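Side-chain contacts in probable branched-chain amino acid ABC transporter, amino acid binding protein (PDB 3LKB), which binds valine and probably delivers branched-chain amino acids to an ABC transporter for uptake: residues G4-T9 / R303-F308; C35-E40 / K269-K274. The protein carries 2 engineered substitutions. All coordinates share one frame; numbering follows the deposited sequence.

Interaction 1: G4-T9 / R303-F308; sequences GQQQVT and RAQERF
Gln-6 and Gln-305 reach across to each other with their side-chain amides. NE2 of Gln-6 comes within 3.2 Å of OE1 of Gln-305. The angle is too poor for this to count as a hydrogen bond. The two amide planes stand nearly perpendicular, 88° apart, and the side chains run past each other in opposite directions.

Gln-6 has its CG between the backbone N and the carbonyl carbon (chi1 63°). The chain is extended beyond CG, which puts NE2 next to OE1 of Gln-305. Gln-305 answers with a bend at chi2 (-98°). The backbones stay well apart, with 11.2 Å between CA of Gln-6 and CA of Gln-305. Little surface is buried, 53 Å² in all.

The fold is that of a periplasmic binding protein of the leucine-binding family. Strand 6-14 runs parallel to strand 47-55 in one lobe, and residues 303-308 of helix 285-308 lie beside it. The backbone of Gln-6 is hydrogen-bonded with Gly-46 and Val-48. On the helix, Gln-305 also touches Ile-311 in the following loop. The turn that carries it is held by backbone bonds, among them Phe-308 N to Ala-304 O at 2.9 Å. Ala-304 and Phe-308 both rest on Thr-315 of helix 313-321.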
ATOM      1  N   GLY A   4     -32.848  -0.868 -21.851  1.00 18.70           N
ATOM      2  CA  GLY A   4     -31.578  -1.509 -22.135  1.00 19.55           C
ATOM      3  C   GLY A   4     -30.563  -1.329 -21.031  1.00 20.37           C
ATOM      4  O   GLY A   4     -30.880  -0.805 -19.959  1.00 21.17           O
ATOM      5  N   GLN A   5     -29.341  -1.760 -21.281  1.00 20.72           N
ATOM      6  CA  GLN A   5     -28.230  -1.545 -20.363  1.00 22.49           C
ATOM      7  C   GLN A   5     -27.901  -0.069 -20.174  1.00 22.45           C
ATOM      8  O   GLN A   5     -27.773   0.669 -21.145  1.00 23.54           O
ATOM      9  CB  GLN A   5     -26.977  -2.248 -20.889  1.00 22.91           C
ATOM     10  CG  GLN A   5     -26.914  -3.787 -20.662  1.00 25.25           C
ATOM     11  CD  GLN A   5     -25.648  -4.415 -21.297  1.00 29.36           C
ATOM     12  OE1 GLN A   5     -25.076  -5.372 -20.758  1.00 33.55           O
ATOM     13  NE2 GLN A   5     -25.205  -3.864 -22.436  1.00 27.94           N
ATOM     14  N   GLN A   6     -27.755   0.361 -18.928  1.00 22.82           N
ATOM     15  CA  GLN A   6     -27.193   1.687 -18.624  1.00 23.12           C
ATOM     16  C   GLN A   6     -25.909   1.586 -17.783  1.00 22.65           C
ATOM     17  O   GLN A   6     -25.672   0.608 -17.062  1.00 21.93           O
ATOM     18  CB  GLN A   6     -28.220   2.566 -17.920  1.00 23.43           C
ATOM     19  CG  GLN A   6     -28.627   2.007 -16.570  1.00 26.28           C
ATOM     20  CD  GLN A   6     -29.685   2.848 -15.890  1.00 29.73           C
ATOM     21  OE1 GLN A   6     -29.453   4.013 -15.551  1.00 30.01           O
ATOM     22  NE2 GLN A   6     -30.869   2.260 -15.696  1.00 31.73           N
ATOM     23  N   GLN A   7     -25.068   2.605 -17.896  1.00 22.84           N
ATOM     24  CA  GLN A   7     -23.856   2.658 -17.106  1.00 22.30           C
ATOM     25  C   GLN A   7     -24.096   3.420 -15.786  1.00 21.15           C
ATOM     26  O   GLN A   7     -24.669   4.543 -15.780  1.00 19.89           O
ATOM     27  CB  GLN A   7     -22.726   3.292 -17.911  1.00 23.01           C
ATOM     28  CG  GLN A   7     -21.399   3.203 -17.181  1.00 28.01           C
ATOM     29  CD  GLN A   7     -20.230   3.680 -18.015  1.00 34.53           C
ATOM     30  OE1 GLN A   7     -19.253   2.933 -18.192  1.00 37.68           O
ATOM     31  NE2 GLN A   7     -20.305   4.927 -18.520  1.00 33.37           N
ATOM     32  N   VAL A   8     -23.668   2.789 -14.689  1.00 19.12           N
ATOM     33  CA  VAL A   8     -23.687   3.406 -13.376  1.00 18.84           C
ATOM     34  C   VAL A   8     -22.300   3.331 -12.654  1.00 18.95           C
ATOM     35  O   VAL A   8     -21.680   2.251 -12.518  1.00 18.64           O
ATOM     36  CB  VAL A   8     -24.816   2.827 -12.475  1.00 18.52           C
ATOM     37  CG1 VAL A   8     -24.621   3.263 -11.012  1.00 19.29           C
ATOM     38  CG2 VAL A   8     -26.203   3.237 -12.992  1.00 18.38           C
ATOM     39  N   THR A   9     -21.835   4.496 -12.206  1.00 18.14           N
ATOM     40  CA  THR A   9     -20.568   4.601 -11.547  1.00 17.60           C
ATOM     41  C   THR A   9     -20.617   4.429 -10.043  1.00 17.02           C
ATOM     42  O   THR A   9     -21.392   5.078  -9.307  1.00 16.30           O
ATOM     43  CB  THR A   9     -19.844   5.850 -11.915  1.00 17.85           C
ATOM     44  OG1 THR A   9     -19.540   5.779 -13.324  1.00 21.10           O
ATOM     45  CG2 THR A   9     -18.516   5.920 -11.114  1.00 16.67           C
ATOM     46  N   ARG A 303     -32.618  -1.778  -5.440  1.00 16.41           N
ATOM     47  CA  ARG A 303     -33.906  -1.378  -4.964  1.00 16.71           C
ATOM     48  C   ARG A 303     -34.428  -0.149  -5.662  1.00 17.79           C
ATOM     49  O   ARG A 303     -35.547  -0.089  -6.028  1.00 17.48           O
ATOM     50  CB  ARG A 303     -33.925  -1.245  -3.466  1.00 15.77           C
ATOM     51  CG  ARG A 303     -33.974  -2.531  -2.766  1.00 14.86           C
ATOM     52  CD  ARG A 303     -33.375  -2.407  -1.481  1.00 13.64           C
ATOM     53  NE  ARG A 303     -33.242  -3.617  -0.733  1.00 15.17           N
ATOM     54  CZ  ARG A 303     -33.629  -3.737   0.505  1.00 11.56           C
ATOM     55  NH1 ARG A 303     -34.240  -2.749   1.032  1.00 11.25           N
ATOM     56  NH2 ARG A 303     -33.424  -4.823   1.163  1.00  6.19           N
ATOM     57  N   ALA A 304     -33.576   0.810  -5.890  1.00 18.85           N
ATOM     58  CA  ALA A 304     -33.955   1.915  -6.747  1.00 20.88           C
ATOM     59  C   ALA A 304     -34.461   1.439  -8.140  1.00 22.02           C
ATOM     60  O   ALA A 304     -35.416   2.019  -8.680  1.00 21.52           O
ATOM     61  CB  ALA A 304     -32.787   2.962  -6.878  1.00 20.58           C
ATOM     62  N   GLN A 305     -33.855   0.397  -8.720  1.00 23.20           N
ATOM     63  CA  GLN A 305     -34.264   0.022 -10.075  1.00 25.01           C
ATOM     64  C   GLN A 305     -35.589  -0.662 -10.079  1.00 25.85           C
ATOM     65  O   GLN A 305     -36.399  -0.453 -10.980  1.00 25.54           O
ATOM     66  CB  GLN A 305     -33.268  -0.899 -10.744  1.00 25.17           C
ATOM     67  CG  GLN A 305     -32.389  -0.156 -11.679  1.00 29.50           C
ATOM     68  CD  GLN A 305     -32.818  -0.219 -13.133  1.00 31.02           C
ATOM     69  OE1 GLN A 305     -33.024   0.825 -13.773  1.00 35.12           O
ATOM     70  NE2 GLN A 305     -32.893  -1.427 -13.675  1.00 27.46           N
ATOM     71  N   GLU A 306     -35.772  -1.520  -9.090  1.00 26.96           N
ATOM     72  CA  GLU A 306     -36.993  -2.246  -8.922  1.00 29.29           C
ATOM     73  C   GLU A 306     -38.169  -1.288  -8.668  1.00 29.46           C
ATOM     74  O   GLU A 306     -39.186  -1.404  -9.320  1.00 28.96           O
ATOM     75  CB  GLU A 306     -36.793  -3.261  -7.798  1.00 30.34           C
ATOM     76  CG  GLU A 306     -38.029  -3.603  -6.941  1.00 35.90           C
ATOM     77  CD  GLU A 306     -37.653  -3.848  -5.453  1.00 42.21           C
ATOM     78  OE1 GLU A 306     -37.399  -2.832  -4.716  1.00 39.12           O
ATOM     79  OE2 GLU A 306     -37.616  -5.058  -5.050  1.00 44.49           O
ATOM     80  N   ARG A 307     -38.007  -0.319  -7.765  1.00 30.08           N
ATOM     81  CA  ARG A 307     -39.103   0.580  -7.408  1.00 31.18           C
ATOM     82  C   ARG A 307     -39.327   1.651  -8.494  1.00 31.11           C
ATOM     83  O   ARG A 307     -40.438   1.784  -8.992  1.00 31.42           O
ATOM     84  CB  ARG A 307     -38.888   1.217  -6.027  1.00 31.14           C
ATOM     85  CG  ARG A 307     -40.131   1.376  -5.121  1.00 35.85           C
ATOM     86  CD  ARG A 307     -39.716   1.698  -3.614  1.00 44.74           C
ATOM     87  NE  ARG A 307     -39.102   0.534  -2.914  1.00 50.88           N
ATOM     88  CZ  ARG A 307     -38.301   0.566  -1.831  1.00 52.05           C
ATOM     89  NH1 ARG A 307     -37.963   1.716  -1.246  1.00 51.21           N
ATOM     90  NH2 ARG A 307     -37.828  -0.581  -1.324  1.00 52.02           N
ATOM     91  N   PHE A 308     -38.282   2.385  -8.885  1.00 30.71           N
ATOM     92  CA  PHE A 308     -38.463   3.562  -9.720  1.00 30.24           C
ATOM     93  C   PHE A 308     -38.082   3.389 -11.176  1.00 30.30           C
ATOM     94  O   PHE A 308     -38.476   4.205 -12.020  1.00 30.63           O
ATOM     95  CB  PHE A 308     -37.716   4.739  -9.134  1.00 30.71           C
ATOM     96  CG  PHE A 308     -38.121   5.066  -7.732  1.00 31.81           C
ATOM     97  CD1 PHE A 308     -39.242   5.846  -7.489  1.00 34.69           C
ATOM     98  CD2 PHE A 308     -37.385   4.590  -6.654  1.00 33.19           C
ATOM     99  CE1 PHE A 308     -39.633   6.150  -6.190  1.00 35.79           C
ATOM    100  CE2 PHE A 308     -37.750   4.890  -5.359  1.00 33.47           C
ATOM    101  CZ  PHE A 308     -38.877   5.670  -5.119  1.00 35.41           C
TER

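Interaction 2: C35-E40 / K269-K274; sequences CKWANE and KEIGRK
Ile-271 lays its side chain over one face of the Trp-37 indole, and the two side chains cross at about a right angle. CD1 of Ile-271 sits 3.7 Å from the centroid of the five-membered ring of Trp-37, 23° off the ring normal. This is a CH-pi contact over the face. CG1 of Ile-271 follows along the same ring, 3.5 Å from CD1 of Trp-37. The indole is brought there by a first torsion that sets CG of Trp-37 anti to its own backbone N (chi1 -164°). Replacing Trp-37 with an alanine would probably open a gap beside Ile-271 and leave its CD1 without the aromatic face it covers.

One turn further on, Lys-274 meets Glu-40, which is itself one turn beyond Trp-37. NZ of Lys-274 lies 3.6 Å from OE1 of Glu-40 in a salt bridge, a rather long one. CE of Lys-274 is almost as near to the same oxygen. Glu-40 bends at chi2, and Lys-274 at chi2 and chi4, which puts NZ beside OE1. Both residues are exposed, so solvent would probably weaken the attraction.

The contact joins the later part of helix 21-41 to the C-terminal end of helix 263-274. Tyr-275, just past that end, touches Trp-37 and Glu-40, and Leu-43 also packs on Trp-37. Ile-271 reaches Asp-33 and Tyr-34 earlier on helix 21-41. That helix is the beta-alpha-beta crossover between parallel strands 6-14 and 47-55 of this periplasmic binding protein, and helix 263-274 packs on it. On strand 47-55, Cys-35 and Ala-38 touch Phe-49, and Asn-39 OD1 accepts a hydrogen bond from Phe-49 N.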
ATOM      1  N   CYS A  35     -17.867  -4.825  -6.921  1.00 18.52           N
ATOM      2  CA  CYS A  35     -18.443  -4.163  -8.064  1.00 21.62           C
ATOM      3  C   CYS A  35     -18.247  -5.012  -9.313  1.00 21.21           C
ATOM      4  O   CYS A  35     -19.118  -5.066 -10.196  1.00 21.28           O
ATOM      5  CB  CYS A  35     -17.818  -2.796  -8.259  1.00 20.00           C
ATOM      6  SG  CYS A  35     -18.657  -1.754  -9.493  1.00 20.00           S
ATOM      7  N   LYS A  36     -17.089  -5.689  -9.340  1.00 21.11           N
ATOM      8  CA  LYS A  36     -16.706  -6.588 -10.421  1.00 21.44           C
ATOM      9  C   LYS A  36     -17.631  -7.784 -10.439  1.00 20.25           C
ATOM     10  O   LYS A  36     -18.137  -8.199 -11.481  1.00 19.43           O
ATOM     11  CB  LYS A  36     -15.278  -7.067 -10.190  1.00 22.49           C
ATOM     12  CG  LYS A  36     -14.525  -7.382 -11.470  1.00 27.39           C
ATOM     13  CD  LYS A  36     -13.179  -6.679 -11.526  1.00 30.94           C
ATOM     14  CE  LYS A  36     -13.345  -5.198 -11.813  1.00 36.95           C
ATOM     15  NZ  LYS A  36     -12.024  -4.510 -11.938  1.00 40.11           N
ATOM     16  N   TRP A  37     -17.843  -8.371  -9.238  1.00 18.51           N
ATOM     17  CA  TRP A  37     -18.802  -9.455  -9.021  1.00 19.14           C
ATOM     18  C   TRP A  37     -20.268  -9.058  -9.332  1.00 18.94           C
ATOM     19  O   TRP A  37     -20.994  -9.830  -9.914  1.00 18.33           O
ATOM     20  CB  TRP A  37     -18.674 -10.015  -7.592  1.00 19.45           C
ATOM     21  CG  TRP A  37     -19.330 -11.352  -7.355  1.00 21.03           C
ATOM     22  CD1 TRP A  37     -18.824 -12.596  -7.681  1.00 25.74           C
ATOM     23  CD2 TRP A  37     -20.559 -11.596  -6.678  1.00 23.22           C
ATOM     24  NE1 TRP A  37     -19.681 -13.598  -7.258  1.00 27.15           N
ATOM     25  CE2 TRP A  37     -20.759 -13.005  -6.651  1.00 25.15           C
ATOM     26  CE3 TRP A  37     -21.523 -10.768  -6.103  1.00 26.95           C
ATOM     27  CZ2 TRP A  37     -21.901 -13.594  -6.093  1.00 28.60           C
ATOM     28  CZ3 TRP A  37     -22.677 -11.365  -5.520  1.00 29.34           C
ATOM     29  CH2 TRP A  37     -22.852 -12.763  -5.526  1.00 28.93           C
ATOM     30  N   ALA A  38     -20.687  -7.845  -8.980  1.00 19.38           N
ATOM     31  CA  ALA A  38     -22.014  -7.361  -9.406  1.00 19.92           C
ATOM     32  C   ALA A  38     -22.224  -7.498 -10.917  1.00 19.21           C
ATOM     33  O   ALA A  38     -23.277  -7.942 -11.357  1.00 18.89           O
ATOM     34  CB  ALA A  38     -22.242  -5.923  -8.965  1.00 20.21           C
ATOM     35  N   ASN A  39     -21.218  -7.127 -11.693  1.00 19.28           N
ATOM     36  CA  ASN A  39     -21.283  -7.196 -13.165  1.00 19.86           C
ATOM     37  C   ASN A  39     -21.354  -8.637 -13.702  1.00 21.26           C
ATOM     38  O   ASN A  39     -22.186  -8.922 -14.577  1.00 20.36           O
ATOM     39  CB  ASN A  39     -20.126  -6.402 -13.833  1.00 18.30           C
ATOM     40  CG  ASN A  39     -20.344  -4.880 -13.809  1.00 18.81           C
ATOM     41  OD1 ASN A  39     -21.480  -4.383 -13.774  1.00 19.68           O
ATOM     42  ND2 ASN A  39     -19.256  -4.136 -13.824  1.00 16.56           N
ATOM     43  N   GLU A  40     -20.485  -9.520 -13.173  1.00 23.09           N
ATOM     44  CA  GLU A  40     -20.430 -10.937 -13.562  1.00 25.46           C
ATOM     45  C   GLU A  40     -21.726 -11.695 -13.222  1.00 25.49           C
ATOM     46  O   GLU A  40     -22.133 -12.559 -13.962  1.00 26.23           O
ATOM     47  CB  GLU A  40     -19.256 -11.684 -12.891  1.00 26.15           C
ATOM     48  CG  GLU A  40     -17.934 -10.936 -12.780  1.00 31.54           C
ATOM     49  CD  GLU A  40     -16.774 -11.587 -13.562  1.00 39.65           C
ATOM     50  OE1 GLU A  40     -16.910 -12.805 -13.923  1.00 42.72           O
ATOM     51  OE2 GLU A  40     -15.731 -10.881 -13.778  1.00 38.00           O
ATOM     52  N   LYS A 269     -14.718 -14.761   0.597  1.00 12.33           N
ATOM     53  CA  LYS A 269     -13.711 -15.777   0.282  1.00 13.39           C
ATOM     54  C   LYS A 269     -13.751 -16.174  -1.194  1.00 13.90           C
ATOM     55  O   LYS A 269     -12.734 -16.113  -1.915  1.00 14.49           O
ATOM     56  CB  LYS A 269     -13.940 -17.025   1.157  1.00 13.53           C
ATOM     57  CG  LYS A 269     -13.118 -17.172   2.460  1.00 12.85           C
ATOM     58  CD  LYS A 269     -12.855 -15.858   3.150  1.00 19.07           C
ATOM     59  CE  LYS A 269     -13.072 -15.919   4.693  1.00 24.20           C
ATOM     60  NZ  LYS A 269     -12.997 -17.286   5.390  1.00 25.12           N
ATOM     61  N   GLU A 270     -14.953 -16.499  -1.653  1.00 14.02           N
ATOM     62  CA  GLU A 270     -15.214 -16.841  -3.031  1.00 14.53           C
ATOM     63  C   GLU A 270     -14.789 -15.715  -3.974  1.00 14.20           C
ATOM     64  O   GLU A 270     -14.065 -15.958  -4.946  1.00 13.46           O
ATOM     65  CB  GLU A 270     -16.705 -17.177  -3.224  1.00 14.87           C
ATOM     66  CG  GLU A 270     -17.112 -17.368  -4.700  1.00 19.22           C
ATOM     67  CD  GLU A 270     -18.602 -17.779  -4.955  1.00 25.03           C
ATOM     68  OE1 GLU A 270     -19.449 -17.872  -4.026  1.00 25.99           O
ATOM     69  OE2 GLU A 270     -18.923 -17.992  -6.153  1.00 29.66           O
ATOM     70  N   ILE A 271     -15.217 -14.493  -3.677  1.00 13.77           N
ATOM     71  CA  ILE A 271     -14.867 -13.353  -4.522  1.00 14.64           C
ATOM     72  C   ILE A 271     -13.357 -13.095  -4.468  1.00 15.32           C
ATOM     73  O   ILE A 271     -12.675 -12.891  -5.484  1.00 14.62           O
ATOM     74  CB  ILE A 271     -15.702 -12.111  -4.130  1.00 14.81           C
ATOM     75  CG1 ILE A 271     -17.175 -12.303  -4.570  1.00 12.56           C
ATOM     76  CG2 ILE A 271     -15.098 -10.848  -4.695  1.00 15.33           C
ATOM     77  CD1 ILE A 271     -18.114 -11.156  -4.128  1.00  9.49           C
ATOM     78  N   GLY A 272     -12.813 -13.158  -3.264  1.00 16.85           N
ATOM     79  CA  GLY A 272     -11.383 -12.953  -3.130  1.00 18.91           C
ATOM     80  C   GLY A 272     -10.566 -13.932  -3.952  1.00 19.90           C
ATOM     81  O   GLY A 272      -9.617 -13.541  -4.585  1.00 20.27           O
ATOM     82  N   ARG A 273     -10.910 -15.209  -3.926  1.00 22.29           N
ATOM     83  CA  ARG A 273     -10.123 -16.167  -4.677  1.00 25.64           C
ATOM     84  C   ARG A 273     -10.323 -15.952  -6.163  1.00 26.13           C
ATOM     85  O   ARG A 273      -9.348 -15.894  -6.941  1.00 26.31           O
ATOM     86  CB  ARG A 273     -10.359 -17.615  -4.214  1.00 26.83           C
ATOM     87  CG  ARG A 273     -11.699 -18.257  -4.543  1.00 32.97           C
ATOM     88  CD  ARG A 273     -11.743 -18.962  -5.960  1.00 42.09           C
ATOM     89  NE  ARG A 273     -10.637 -19.918  -6.195  1.00 46.22           N
ATOM     90  CZ  ARG A 273     -10.666 -21.229  -5.917  1.00 48.20           C
ATOM     91  NH1 ARG A 273     -11.746 -21.800  -5.375  1.00 46.94           N
ATOM     92  NH2 ARG A 273      -9.596 -21.979  -6.188  1.00 48.42           N
ATOM     93  N   LYS A 274     -11.575 -15.706  -6.534  1.00 26.50           N
ATOM     94  CA  LYS A 274     -11.922 -15.487  -7.909  1.00 26.81           C
ATOM     95  C   LYS A 274     -10.970 -14.524  -8.560  1.00 26.16           C
ATOM     96  O   LYS A 274     -10.488 -14.836  -9.634  1.00 26.86           O
ATOM     97  CB  LYS A 274     -13.363 -15.001  -8.046  1.00 27.79           C
ATOM     98  CG  LYS A 274     -13.816 -14.808  -9.507  1.00 32.97           C
ATOM     99  CD  LYS A 274     -15.219 -15.416  -9.800  1.00 37.72           C
ATOM    100  CE  LYS A 274     -15.749 -14.990 -11.186  1.00 41.60           C
ATOM    101  NZ  LYS A 274     -14.749 -15.147 -12.336  1.00 42.70           N
TER

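Overall arrangement
The two interactions share no secondary-structure element, but strand 6-14 of interaction 1 is followed in the chain by helix 21-41 of interaction 2. Strand 47-55 links them further: it pairs with strand 6-14 and carries residues that helix 21-41 packs on. The centres are 20 Å apart, and the nearest atoms stay about 6 Å from each other. Interaction 1 is a surface contact of strand and helix, made by one pair of neutral amides. Interaction 2 joins two helices and is partly buried. Its apolar centre is flanked by an exposed ion pair, and it covers over four times the area, 230 Å² against 53 Å².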